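Side-chain contacts in isoaspartyl dipeptidase (Fervidobacterium islandicum, PDB 7CDH), which probably hydrolyses isoaspartyl (beta-aspartyl) dipeptides at a two-zinc centre, as an M38 metallopeptidase of the amidohydrolase family linked to protein repair: residues G56-H61 / T333-V338; H219-H224 / R337-N342; G275-V280 / L324-K329. All coordinates share one frame; numbering follows the deposited sequence.

Contact 1 of 3, residues G56-H61 / T333-V338. With ZN (zinc ion), chain L.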
ATOM      1  N   GLY A  56      -4.733  -6.880 -46.261  1.00 36.37           N
ATOM      2  CA  GLY A  56      -4.598  -7.892 -45.201  1.00 31.41           C
ATOM      3  C   GLY A  56      -5.779  -7.796 -44.248  1.00 27.81           C
ATOM      4  O   GLY A  56      -6.217  -6.671 -43.956  1.00 23.12           O
ATOM      5  N   LEU A  57      -6.311  -8.933 -43.829  1.00 26.49           N
ATOM      6  CA  LEU A  57      -7.456  -9.007 -42.908  1.00 29.13           C
ATOM      7  C   LEU A  57      -7.009  -8.613 -41.489  1.00 33.59           C
ATOM      8  O   LEU A  57      -5.859  -8.925 -41.065  1.00 30.87           O
ATOM      9  CB  LEU A  57      -7.953 -10.450 -42.916  1.00 33.34           C
ATOM     10  CG  LEU A  57      -8.331 -11.027 -44.272  1.00 34.25           C
ATOM     11  CD1 LEU A  57      -8.869 -12.450 -44.116  1.00 36.67           C
ATOM     12  CD2 LEU A  57      -9.377 -10.153 -44.921  1.00 37.08           C
ATOM     13  N   ILE A  58      -7.896  -7.914 -40.799  1.00 34.19           N
ATOM     14  CA  ILE A  58      -7.732  -7.402 -39.412  1.00 34.89           C
ATOM     15  C   ILE A  58      -8.751  -8.152 -38.553  1.00 36.45           C
ATOM     16  O   ILE A  58      -9.943  -8.051 -38.866  1.00 38.55           O
ATOM     17  CB  ILE A  58      -7.980  -5.891 -39.399  1.00 34.45           C
ATOM     18  CG1 ILE A  58      -7.052  -5.164 -40.376  1.00 35.52           C
ATOM     19  CG2 ILE A  58      -7.889  -5.346 -37.992  1.00 32.32           C
ATOM     20  CD1 ILE A  58      -7.458  -3.717 -40.635  1.00 36.53           C
ATOM     21  N   ASP A  59      -8.277  -8.982 -37.616  1.00 39.01           N
ATOM     22  CA  ASP A  59      -9.107  -9.727 -36.633  1.00 36.36           C
ATOM     23  C   ASP A  59      -9.069  -8.929 -35.330  1.00 37.05           C
ATOM     24  O   ASP A  59      -8.076  -8.942 -34.622  1.00 37.74           O
ATOM     25  CB  ASP A  59      -8.568 -11.146 -36.493  1.00 35.24           C
ATOM     26  CG  ASP A  59      -9.479 -12.096 -35.733  1.00 40.77           C
ATOM     27  OD1 ASP A  59     -10.459 -11.611 -35.097  1.00 43.29           O
ATOM     28  OD2 ASP A  59      -9.198 -13.336 -35.772  1.00 41.27           O
ATOM     29  N   PRO A  60     -10.111  -8.149 -34.985  1.00 38.79           N
ATOM     30  CA  PRO A  60     -10.036  -7.273 -33.806  1.00 38.21           C
ATOM     31  C   PRO A  60     -10.329  -7.924 -32.442  1.00 34.35           C
ATOM     32  O   PRO A  60     -10.523  -7.223 -31.462  1.00 38.27           O
ATOM     33  CB  PRO A  60     -11.163  -6.287 -34.133  1.00 38.49           C
ATOM     34  CG  PRO A  60     -12.214  -7.191 -34.759  1.00 37.33           C
ATOM     35  CD  PRO A  60     -11.407  -8.079 -35.688  1.00 35.28           C
ATOM     36  N   HIS A  61     -10.391  -9.240 -32.380  1.00 31.86           N
ATOM     37  CA  HIS A  61     -10.682  -9.957 -31.115  1.00 36.14           C
ATOM     38  C   HIS A  61     -10.079 -11.376 -31.120  1.00 36.77           C
ATOM     39  O   HIS A  61     -10.763 -12.311 -31.570  1.00 30.33           O
ATOM     40  CB  HIS A  61     -12.184  -9.946 -30.893  1.00 38.32           C
ATOM     41  CG  HIS A  61     -12.564 -10.546 -29.595  1.00 45.45           C
ATOM     42  ND1 HIS A  61     -12.797  -9.778 -28.484  1.00 47.96           N
ATOM     43  CD2 HIS A  61     -12.692 -11.830 -29.214  1.00 47.15           C
ATOM     44  CE1 HIS A  61     -13.096 -10.570 -27.484  1.00 50.28           C
ATOM     45  NE2 HIS A  61     -13.001 -11.834 -27.888  1.00 44.08           N
ATOM     46  N   THR A 333     -11.929  -2.313 -43.821  1.00 37.18           N
ATOM     47  CA  THR A 333     -12.284  -0.886 -43.621  1.00 34.75           C
ATOM     48  C   THR A 333     -12.854  -0.712 -42.215  1.00 31.74           C
ATOM     49  O   THR A 333     -12.476   0.259 -41.595  1.00 31.70           O
ATOM     50  CB  THR A 333     -13.278  -0.434 -44.703  1.00 32.92           C
ATOM     51  OG1 THR A 333     -12.587  -0.769 -45.901  1.00 36.79           O
ATOM     52  CG2 THR A 333     -13.628   1.036 -44.631  1.00 30.05           C
ATOM     53  N   ASN A 334     -13.789  -1.569 -41.781  1.00 27.89           N
ATOM     54  CA  ASN A 334     -14.580  -1.301 -40.554  1.00 33.07           C
ATOM     55  C   ASN A 334     -13.680  -1.421 -39.310  1.00 35.37           C
ATOM     56  O   ASN A 334     -13.681  -0.515 -38.470  1.00 34.05           O
ATOM     57  CB  ASN A 334     -15.873  -2.125 -40.501  1.00 33.62           C
ATOM     58  CG  ASN A 334     -16.846  -1.776 -41.610  1.00 35.37           C
ATOM     59  OD1 ASN A 334     -16.715  -0.733 -42.248  1.00 34.20           O
ATOM     60  ND2 ASN A 334     -17.823  -2.638 -41.850  1.00 34.84           N
ATOM     61  N   PRO A 335     -12.883  -2.502 -39.125  1.00 34.65           N
ATOM     62  CA  PRO A 335     -11.961  -2.588 -37.990  1.00 35.47           C
ATOM     63  C   PRO A 335     -10.928  -1.459 -38.003  1.00 32.54           C
ATOM     64  O   PRO A 335     -10.728  -0.853 -36.979  1.00 29.49           O
ATOM     65  CB  PRO A 335     -11.251  -3.929 -38.170  1.00 38.51           C
ATOM     66  CG  PRO A 335     -12.191  -4.732 -39.044  1.00 36.98           C
ATOM     67  CD  PRO A 335     -12.846  -3.713 -39.947  1.00 34.81           C
ATOM     68  N   ALA A 336     -10.389  -1.119 -39.175  1.00 32.08           N
ATOM     69  CA  ALA A 336      -9.454   0.018 -39.308  1.00 31.74           C
ATOM     70  C   ALA A 336     -10.102   1.303 -38.783  1.00 33.82           C
ATOM     71  O   ALA A 336      -9.407   2.072 -38.068  1.00 34.87           O
ATOM     72  CB  ALA A 336      -8.988   0.191 -40.713  1.00 31.48           C
ATOM     73  N   ARG A 337     -11.379   1.552 -39.084  1.00 34.18           N
ATOM     74  CA  ARG A 337     -12.014   2.837 -38.660  1.00 33.59           C
ATOM     75  C   ARG A 337     -12.167   2.779 -37.144  1.00 33.12           C
ATOM     76  O   ARG A 337     -11.795   3.745 -36.505  1.00 36.31           O
ATOM     77  CB  ARG A 337     -13.330   3.114 -39.386  1.00 30.83           C
ATOM     78  CG  ARG A 337     -14.132   4.313 -38.889  1.00 32.53           C
ATOM     79  CD  ARG A 337     -15.607   4.007 -38.579  1.00 35.50           C
ATOM     80  NE  ARG A 337     -16.139   3.202 -39.637  1.00 37.41           N
ATOM     81  CZ  ARG A 337     -16.813   2.079 -39.512  1.00 38.56           C
ATOM     82  NH1 ARG A 337     -17.189   1.619 -38.341  1.00 40.81           N
ATOM     83  NH2 ARG A 337     -17.163   1.433 -40.600  1.00 43.52           N
ATOM     84  N   VAL A 338     -12.618   1.647 -36.602  1.00 34.39           N
ATOM     85  CA  VAL A 338     -12.874   1.505 -35.140  1.00 33.38           C
ATOM     86  C   VAL A 338     -11.581   1.810 -34.365  1.00 34.47           C
ATOM     87  O   VAL A 338     -11.656   2.602 -33.446  1.00 34.24           O
ATOM     88  CB  VAL A 338     -13.464   0.128 -34.796  1.00 33.22           C
ATOM     89  CG1 VAL A 338     -13.538  -0.057 -33.298  1.00 36.78           C
ATOM     90  CG2 VAL A 338     -14.856  -0.047 -35.381  1.00 35.54           C
TER
HETATM   91 ZN    ZN L 411     -13.326 -13.360 -26.477  1.00 44.23          ZN
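I58 and P335 meet in the closely packed part of this contact, where strand 51-59 runs past helix 333-339. The methyl CG2 of I58 meets the pyrrolidine ring at P335 CB, 3.7 Å away, and the branch point backs it up, with I58 CB 4.0 Å from the same P335 CB. The two side chains cross obliquely. P335 CG also rests against the backbone of the strand, 4.0 Å from I58 O. The other branch of I58 reaches farther along the helix: CG1 is anti to the carbonyl carbon (chi1 -57°) and the chain is extended at chi2 (167°), which carries CD1 to the methyl of A336, 4.2 Å from its CB. This is dispersion packing between buried apolar groups. The strand belongs to the amidohydrolase TIM barrel, and the chain turns a corner at P60 before the HxH motif, in which H61 and H63 both bind zinc. The packed residue I58 lies three positions before H61. H61 NE2 ligates the ion at 2.1 Å, E156 and D285 complete the site, and the hydrogen bond of H61 ND1 to N193 OD1 helps fix the imidazole. The solvent side of the helix is different in character. T333 is only partly buried, and R337 is exposed and its side chain stays clear of the strand. N334 is buried, yet it takes no part in the packing on I58. Toward A336 the packing is looser than at P335, and a bound glycerol lies near its methyl.

Contact 2 of 3, residues H219-H224 / R337-N342. With ZN (zinc ion), chain K.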
ATOM      1  N   HIS A 219     -16.757   4.798 -29.102  1.00 46.35           N
ATOM      2  CA  HIS A 219     -15.865   4.120 -28.142  1.00 45.16           C
ATOM      3  C   HIS A 219     -16.459   2.770 -27.741  1.00 43.60           C
ATOM      4  O   HIS A 219     -15.747   2.032 -27.082  1.00 49.79           O
ATOM      5  CB  HIS A 219     -15.650   4.999 -26.910  1.00 48.07           C
ATOM      6  CG  HIS A 219     -14.989   6.295 -27.220  1.00 54.54           C
ATOM      7  ND1 HIS A 219     -13.637   6.375 -27.555  1.00 48.97           N
ATOM      8  CD2 HIS A 219     -15.488   7.555 -27.252  1.00 55.29           C
ATOM      9  CE1 HIS A 219     -13.330   7.643 -27.773  1.00 53.35           C
ATOM     10  NE2 HIS A 219     -14.460   8.388 -27.608  1.00 52.14           N
ATOM     11  N   LEU A 220     -17.729   2.505 -28.054  1.00 40.41           N
ATOM     12  CA  LEU A 220     -18.497   1.372 -27.484  1.00 35.50           C
ATOM     13  C   LEU A 220     -18.635   0.320 -28.567  1.00 35.59           C
ATOM     14  O   LEU A 220     -19.297   0.568 -29.551  1.00 37.71           O
ATOM     15  CB  LEU A 220     -19.866   1.830 -26.996  1.00 35.77           C
ATOM     16  CG  LEU A 220     -19.897   3.074 -26.110  1.00 39.71           C
ATOM     17  CD1 LEU A 220     -21.340   3.429 -25.762  1.00 41.18           C
ATOM     18  CD2 LEU A 220     -19.050   2.914 -24.842  1.00 38.72           C
ATOM     19  N   TYR A 221     -18.023  -0.825 -28.347  1.00 33.18           N
ATOM     20  CA  TYR A 221     -17.770  -1.831 -29.382  1.00 31.71           C
ATOM     21  C   TYR A 221     -18.177  -3.158 -28.794  1.00 30.14           C
ATOM     22  O   TYR A 221     -17.335  -3.865 -28.276  1.00 28.24           O
ATOM     23  CB  TYR A 221     -16.288  -1.787 -29.712  1.00 31.82           C
ATOM     24  CG  TYR A 221     -15.862  -2.653 -30.862  1.00 34.08           C
ATOM     25  CD1 TYR A 221     -16.539  -2.641 -32.073  1.00 37.37           C
ATOM     26  CD2 TYR A 221     -14.730  -3.432 -30.761  1.00 34.07           C
ATOM     27  CE1 TYR A 221     -16.109  -3.406 -33.149  1.00 40.63           C
ATOM     28  CE2 TYR A 221     -14.291  -4.207 -31.820  1.00 38.02           C
ATOM     29  CZ  TYR A 221     -14.981  -4.199 -33.016  1.00 39.36           C
ATOM     30  OH  TYR A 221     -14.498  -4.944 -34.049  1.00 38.17           O
ATOM     31  N   PRO A 222     -19.479  -3.494 -28.786  1.00 32.80           N
ATOM     32  CA  PRO A 222     -19.930  -4.794 -28.287  1.00 32.58           C
ATOM     33  C   PRO A 222     -19.594  -5.928 -29.262  1.00 33.38           C
ATOM     34  O   PRO A 222     -19.647  -5.667 -30.413  1.00 34.60           O
ATOM     35  CB  PRO A 222     -21.440  -4.606 -28.184  1.00 31.54           C
ATOM     36  CG  PRO A 222     -21.758  -3.636 -29.297  1.00 32.54           C
ATOM     37  CD  PRO A 222     -20.593  -2.660 -29.258  1.00 33.76           C
ATOM     38  N   THR A 223     -19.312  -7.143 -28.782  1.00 32.85           N
ATOM     39  CA  THR A 223     -19.087  -8.337 -29.639  1.00 34.16           C
ATOM     40  C   THR A 223     -20.130  -9.409 -29.285  1.00 31.67           C
ATOM     41  O   THR A 223     -20.948  -9.157 -28.385  1.00 29.57           O
ATOM     42  CB  THR A 223     -17.620  -8.799 -29.573  1.00 36.26           C
ATOM     43  OG1 THR A 223     -17.450  -9.860 -30.521  1.00 37.38           O
ATOM     44  CG2 THR A 223     -17.194  -9.259 -28.197  1.00 36.51           C
ATOM     45  N   HIS A 224     -20.099 -10.554 -29.978  1.00 30.76           N
ATOM     46  CA  HIS A 224     -21.092 -11.657 -29.871  1.00 36.98           C
ATOM     47  C   HIS A 224     -22.480 -11.135 -30.221  1.00 34.08           C
ATOM     48  O   HIS A 224     -23.439 -11.623 -29.702  1.00 35.45           O
ATOM     49  CB  HIS A 224     -21.086 -12.302 -28.476  1.00 40.51           C
ATOM     50  CG  HIS A 224     -19.697 -12.619 -28.065  1.00 44.88           C
ATOM     51  ND1 HIS A 224     -18.847 -13.311 -28.898  1.00 44.72           N
ATOM     52  CD2 HIS A 224     -18.981 -12.256 -26.986  1.00 43.88           C
ATOM     53  CE1 HIS A 224     -17.658 -13.371 -28.352  1.00 41.24           C
ATOM     54  NE2 HIS A 224     -17.719 -12.739 -27.183  1.00 49.70           N
ATOM     55  N   ARG A 337     -11.379   1.552 -39.084  1.00 34.18           N
ATOM     56  CA  ARG A 337     -12.014   2.837 -38.660  1.00 33.59           C
ATOM     57  C   ARG A 337     -12.167   2.779 -37.144  1.00 33.12           C
ATOM     58  O   ARG A 337     -11.795   3.745 -36.505  1.00 36.31           O
ATOM     59  CB  ARG A 337     -13.330   3.114 -39.386  1.00 30.83           C
ATOM     60  CG  ARG A 337     -14.132   4.313 -38.889  1.00 32.53           C
ATOM     61  CD  ARG A 337     -15.607   4.007 -38.579  1.00 35.50           C
ATOM     62  NE  ARG A 337     -16.139   3.202 -39.637  1.00 37.41           N
ATOM     63  CZ  ARG A 337     -16.813   2.079 -39.512  1.00 38.56           C
ATOM     64  NH1 ARG A 337     -17.189   1.619 -38.341  1.00 40.81           N
ATOM     65  NH2 ARG A 337     -17.163   1.433 -40.600  1.00 43.52           N
ATOM     66  N   VAL A 338     -12.618   1.647 -36.602  1.00 34.39           N
ATOM     67  CA  VAL A 338     -12.874   1.505 -35.140  1.00 33.38           C
ATOM     68  C   VAL A 338     -11.581   1.810 -34.365  1.00 34.47           C
ATOM     69  O   VAL A 338     -11.656   2.602 -33.446  1.00 34.24           O
ATOM     70  CB  VAL A 338     -13.464   0.128 -34.796  1.00 33.22           C
ATOM     71  CG1 VAL A 338     -13.538  -0.057 -33.298  1.00 36.78           C
ATOM     72  CG2 VAL A 338     -14.856  -0.047 -35.381  1.00 35.54           C
ATOM     73  N   PHE A 339     -10.429   1.269 -34.783  1.00 35.50           N
ATOM     74  CA  PHE A 339      -9.139   1.310 -34.042  1.00 31.82           C
ATOM     75  C   PHE A 339      -8.247   2.452 -34.522  1.00 31.21           C
ATOM     76  O   PHE A 339      -7.172   2.578 -33.932  1.00 36.99           O
ATOM     77  CB  PHE A 339      -8.407  -0.033 -34.172  1.00 31.65           C
ATOM     78  CG  PHE A 339      -9.147  -1.128 -33.465  1.00 33.14           C
ATOM     79  CD1 PHE A 339      -9.204  -1.153 -32.080  1.00 33.69           C
ATOM     80  CD2 PHE A 339      -9.870  -2.060 -34.177  1.00 33.06           C
ATOM     81  CE1 PHE A 339      -9.929  -2.129 -31.424  1.00 31.96           C
ATOM     82  CE2 PHE A 339     -10.597  -3.034 -33.522  1.00 35.73           C
ATOM     83  CZ  PHE A 339     -10.635  -3.058 -32.150  1.00 35.58           C
ATOM     84  N   LYS A 340      -8.688   3.255 -35.491  1.00 33.04           N
ATOM     85  CA  LYS A 340      -7.924   4.371 -36.120  1.00 36.46           C
ATOM     86  C   LYS A 340      -6.574   3.860 -36.633  1.00 37.37           C
ATOM     87  O   LYS A 340      -5.537   4.439 -36.250  1.00 40.09           O
ATOM     88  CB  LYS A 340      -7.724   5.536 -35.156  1.00 41.73           C
ATOM     89  CG  LYS A 340      -9.001   6.078 -34.530  1.00 51.80           C
ATOM     90  CD  LYS A 340      -9.504   7.371 -35.130  1.00 60.92           C
ATOM     91  CE  LYS A 340     -10.702   7.949 -34.397  1.00 66.91           C
ATOM     92  NZ  LYS A 340     -10.433   8.122 -32.946  1.00 69.20           N
ATOM     93  N   LEU A 341      -6.579   2.803 -37.450  1.00 32.66           N
ATOM     94  CA  LEU A 341      -5.339   2.236 -38.023  1.00 33.63           C
ATOM     95  C   LEU A 341      -5.189   2.681 -39.480  1.00 38.17           C
ATOM     96  O   LEU A 341      -6.184   2.728 -40.201  1.00 42.95           O
ATOM     97  CB  LEU A 341      -5.403   0.713 -37.935  1.00 32.99           C
ATOM     98  CG  LEU A 341      -5.661   0.158 -36.544  1.00 35.60           C
ATOM     99  CD1 LEU A 341      -5.764  -1.358 -36.591  1.00 34.66           C
ATOM    100  CD2 LEU A 341      -4.578   0.611 -35.560  1.00 36.35           C
ATOM    101  N   ASN A 342      -3.950   2.877 -39.921  1.00 43.86           N
ATOM    102  CA  ASN A 342      -3.615   3.088 -41.340  1.00 45.39           C
ATOM    103  C   ASN A 342      -3.487   1.714 -41.993  1.00 40.09           C
ATOM    104  O   ASN A 342      -2.464   1.434 -42.609  1.00 47.78           O
ATOM    105  CB  ASN A 342      -2.497   4.125 -41.463  1.00 54.52           C
ATOM    106  CG  ASN A 342      -3.075   5.489 -41.134  1.00 68.23           C
ATOM    107  OD1 ASN A 342      -2.742   6.083 -40.108  1.00 81.12           O
ATOM    108  ND2 ASN A 342      -4.044   5.940 -41.925  1.00 63.88           N
TER
HETATM  109 ZN    ZN K 410     -16.305 -12.921 -25.342  1.00 50.84          ZN
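Strand 220-223 of the TIM barrel leads into H224, a zinc ligand, and midway along it Y221 receives the C-terminal end of helix 333-339. That helix is ended by a Schellman motif at K340, whose positive phi turns the chain away just after the two residues that touch the tyrosine. V338 places CG1 over one face of the Y221 ring, a CH-pi contact with the methyl 4.1 Å from the ring centroid and only 7° off the normal. CG1 is anti to the backbone N (chi1 172°), which directs this branch toward the strand. The same methyl also sits over one face of the F339 ring, so a single branch of V338 fills the angle between two aromatic rings whose planes stand at 89°. The rings themselves meet obliquely, their centroids 5.7 Å apart. The polar end of the tyrosine is engaged elsewhere, its OH hydrogen-bonded to T281 OG1 on strand 280-283, and this bond helps hold the ring in place. Beyond the contact, H224 NE2 binds zinc at 2.3 Å together with H195 and E156, while H224 ND1 is hydrogen-bonded to T248 OG1. Back at the helix end, P60 and Y126 both pack against Y221 and F339, and the direct meeting of the two rings is made by F339 CZ, 3.8 Å from Y221 CE2.

Contact 3 of 3, residues G275-V280 / L324-K329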
ATOM      1  N   GLY A 275     -28.481  -1.331 -45.432  1.00 32.09           N
ATOM      2  CA  GLY A 275     -27.456  -0.276 -45.535  1.00 39.04           C
ATOM      3  C   GLY A 275     -26.667  -0.029 -44.246  1.00 44.41           C
ATOM      4  O   GLY A 275     -26.278   1.141 -44.029  1.00 47.98           O
ATOM      5  N   LEU A 276     -26.366  -1.079 -43.465  1.00 38.10           N
ATOM      6  CA  LEU A 276     -25.609  -0.971 -42.204  1.00 38.68           C
ATOM      7  C   LEU A 276     -24.354  -1.854 -42.207  1.00 37.68           C
ATOM      8  O   LEU A 276     -23.709  -1.969 -41.163  1.00 41.58           O
ATOM      9  CB  LEU A 276     -26.554  -1.378 -41.078  1.00 41.71           C
ATOM     10  CG  LEU A 276     -27.767  -0.483 -40.880  1.00 39.48           C
ATOM     11  CD1 LEU A 276     -28.676  -1.076 -39.824  1.00 42.24           C
ATOM     12  CD2 LEU A 276     -27.376   0.930 -40.502  1.00 36.25           C
ATOM     13  N   LEU A 277     -23.951  -2.393 -43.341  1.00 34.77           N
ATOM     14  CA  LEU A 277     -22.700  -3.173 -43.406  1.00 34.76           C
ATOM     15  C   LEU A 277     -21.495  -2.293 -43.034  1.00 34.58           C
ATOM     16  O   LEU A 277     -20.452  -2.861 -42.695  1.00 43.94           O
ATOM     17  CB  LEU A 277     -22.536  -3.775 -44.796  1.00 34.33           C
ATOM     18  CG  LEU A 277     -21.515  -4.909 -44.869  1.00 37.18           C
ATOM     19  CD1 LEU A 277     -22.059  -6.162 -44.240  1.00 40.02           C
ATOM     20  CD2 LEU A 277     -21.093  -5.188 -46.295  1.00 38.11           C
ATOM     21  N   ASP A 278     -21.604  -0.974 -43.043  1.00 35.19           N
ATOM     22  CA  ASP A 278     -20.466  -0.095 -42.642  1.00 42.04           C
ATOM     23  C   ASP A 278     -20.278  -0.180 -41.116  1.00 41.09           C
ATOM     24  O   ASP A 278     -19.211   0.200 -40.623  1.00 38.07           O
ATOM     25  CB  ASP A 278     -20.639   1.333 -43.168  1.00 45.53           C
ATOM     26  CG  ASP A 278     -20.351   1.502 -44.667  1.00 55.74           C
ATOM     27  OD1 ASP A 278     -19.805   0.558 -45.283  1.00 57.78           O
ATOM     28  OD2 ASP A 278     -20.684   2.581 -45.231  1.00 60.50           O
ATOM     29  N   ASN A 279     -21.247  -0.733 -40.395  1.00 35.15           N
ATOM     30  CA  ASN A 279     -21.278  -0.659 -38.923  1.00 36.20           C
ATOM     31  C   ASN A 279     -20.989  -2.049 -38.366  1.00 33.48           C
ATOM     32  O   ASN A 279     -21.310  -2.299 -37.235  1.00 36.65           O
ATOM     33  CB  ASN A 279     -22.615  -0.064 -38.466  1.00 44.28           C
ATOM     34  CG  ASN A 279     -22.819   1.324 -39.034  1.00 45.90           C
ATOM     35  OD1 ASN A 279     -23.044   1.471 -40.237  1.00 52.11           O
ATOM     36  ND2 ASN A 279     -22.690   2.339 -38.194  1.00 42.20           N
ATOM     37  N   VAL A 280     -20.397  -2.935 -39.148  1.00 34.05           N
ATOM     38  CA  VAL A 280     -20.322  -4.365 -38.766  1.00 32.29           C
ATOM     39  C   VAL A 280     -18.888  -4.816 -38.917  1.00 32.01           C
ATOM     40  O   VAL A 280     -18.283  -4.456 -39.920  1.00 32.67           O
ATOM     41  CB  VAL A 280     -21.278  -5.211 -39.611  1.00 32.73           C
ATOM     42  CG1 VAL A 280     -20.915  -6.684 -39.509  1.00 35.44           C
ATOM     43  CG2 VAL A 280     -22.698  -4.978 -39.157  1.00 32.70           C
ATOM     44  N   LEU A 324     -17.583  -8.809 -53.337  1.00 42.51           N
ATOM     45  CA  LEU A 324     -16.355  -8.899 -52.536  1.00 39.32           C
ATOM     46  C   LEU A 324     -15.952  -7.507 -52.035  1.00 40.15           C
ATOM     47  O   LEU A 324     -15.618  -7.380 -50.857  1.00 43.91           O
ATOM     48  CB  LEU A 324     -15.260  -9.560 -53.374  1.00 37.95           C
ATOM     49  CG  LEU A 324     -13.930  -9.738 -52.639  1.00 42.26           C
ATOM     50  CD1 LEU A 324     -14.119 -10.526 -51.329  1.00 41.95           C
ATOM     51  CD2 LEU A 324     -12.931 -10.427 -53.538  1.00 41.39           C
ATOM     52  N   ALA A 325     -16.040  -6.467 -52.846  1.00 42.99           N
ATOM     53  CA  ALA A 325     -15.679  -5.098 -52.403  1.00 43.91           C
ATOM     54  C   ALA A 325     -16.477  -4.702 -51.150  1.00 40.95           C
ATOM     55  O   ALA A 325     -15.986  -3.873 -50.357  1.00 51.18           O
ATOM     56  CB  ALA A 325     -15.885  -4.102 -53.510  1.00 38.14           C
ATOM     57  N   GLU A 326     -17.671  -5.240 -50.997  1.00 39.57           N
ATOM     58  CA  GLU A 326     -18.596  -4.883 -49.900  1.00 45.75           C
ATOM     59  C   GLU A 326     -18.311  -5.785 -48.695  1.00 41.29           C
ATOM     60  O   GLU A 326     -18.185  -5.255 -47.585  1.00 39.62           O
ATOM     61  CB  GLU A 326     -20.043  -4.984 -50.394  1.00 54.77           C
ATOM     62  CG  GLU A 326     -20.454  -3.813 -51.284  1.00 62.14           C
ATOM     63  CD  GLU A 326     -20.527  -2.463 -50.575  1.00 67.70           C
ATOM     64  OE1 GLU A 326     -20.083  -1.448 -51.173  1.00 66.89           O
ATOM     65  OE2 GLU A 326     -21.039  -2.423 -49.419  1.00 75.76           O
ATOM     66  N   VAL A 327     -18.200  -7.100 -48.896  1.00 38.13           N
ATOM     67  CA  VAL A 327     -17.957  -8.063 -47.786  1.00 38.36           C
ATOM     68  C   VAL A 327     -16.628  -7.723 -47.087  1.00 37.34           C
ATOM     69  O   VAL A 327     -16.608  -7.680 -45.902  1.00 39.39           O
ATOM     70  CB  VAL A 327     -18.002  -9.508 -48.273  1.00 37.52           C
ATOM     71  CG1 VAL A 327     -17.901 -10.470 -47.121  1.00 38.91           C
ATOM     72  CG2 VAL A 327     -19.295  -9.768 -49.014  1.00 47.44           C
ATOM     73  N   LEU A 328     -15.599  -7.341 -47.812  1.00 33.71           N
ATOM     74  CA  LEU A 328     -14.271  -7.096 -47.241  1.00 37.21           C
ATOM     75  C   LEU A 328     -14.310  -6.005 -46.175  1.00 39.68           C
ATOM     76  O   LEU A 328     -13.365  -5.926 -45.393  1.00 43.39           O
ATOM     77  CB  LEU A 328     -13.341  -6.673 -48.369  1.00 36.38           C
ATOM     78  CG  LEU A 328     -12.756  -7.829 -49.155  1.00 37.28           C
ATOM     79  CD1 LEU A 328     -11.852  -7.273 -50.253  1.00 40.77           C
ATOM     80  CD2 LEU A 328     -11.994  -8.771 -48.238  1.00 37.26           C
ATOM     81  N   LYS A 329     -15.324  -5.160 -46.180  1.00 40.96           N
ATOM     82  CA  LYS A 329     -15.423  -4.029 -45.239  1.00 39.44           C
ATOM     83  C   LYS A 329     -15.357  -4.552 -43.806  1.00 35.09           C
ATOM     84  O   LYS A 329     -14.840  -3.809 -42.967  1.00 36.16           O
ATOM     85  CB  LYS A 329     -16.728  -3.257 -45.443  1.00 44.54           C
ATOM     86  CG  LYS A 329     -16.769  -2.421 -46.707  1.00 50.49           C
ATOM     87  CD  LYS A 329     -18.118  -1.769 -46.882  1.00 55.39           C
ATOM     88  CE  LYS A 329     -18.165  -0.816 -48.048  1.00 54.28           C
ATOM     89  NZ  LYS A 329     -19.379   0.021 -47.946  1.00 62.76           N
TER
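K329 NZ donates to D278 OD1 at 2.7 Å, a salt bridge that uses the syn lone pair of the carboxylate oxygen. The lysine chain is extended beyond CG, which carries the ammonium across to the other segment. A second, weak bond of this salt-bridge network joins K329 NZ to E326 OE2 at 3.3 Å, made possible by the bend of the glutamate at chi2 (-67°). The ammonium thus lies between two carboxylates whose oxygens D278 OD1 and E326 OE2 are 5.2 Å apart. A methionine in place of K329 would probably leave D278 and E326 without their shared counter-charge, two carboxylates facing each other unbalanced. Residues 275-280 form the helix-to-strand turn of the TIM barrel between helix 264-273, ended by a Schellman motif at G275, and strand 280-283. Two of its backbone oxygens, L277 O and V280 O, are bonded by N334 ND2 of helix 333-339. Within the turn N279 N donates to L276 O, and N279 ND2 reaches out to G243 O. Beneath the charges L277, with CG anti to the backbone N (chi1 -163°), turns CD2 toward the helix backbone at E326 O, an oxygen that accepts K329 N at 3.2 Å. Y272 packs on both L277 and E326.

How the contacts relate
Contacts 1 and 2 are buried and share helix 333-339, whose neighbouring residues pack on two strands of the barrel sheet; both strands lead to zinc ligands. Contact 3 lies farther from the centre of the chain and is partly exposed, and there the chemistry changes from methyls and rings to charge pairing. P60 lies between the first two, and the probable A336 O to L341 N bond links their shared helix to the turn after it. Contact 3 is tied to the same helix through N334, while helix 324-327 precedes helix 333-339 in the chain.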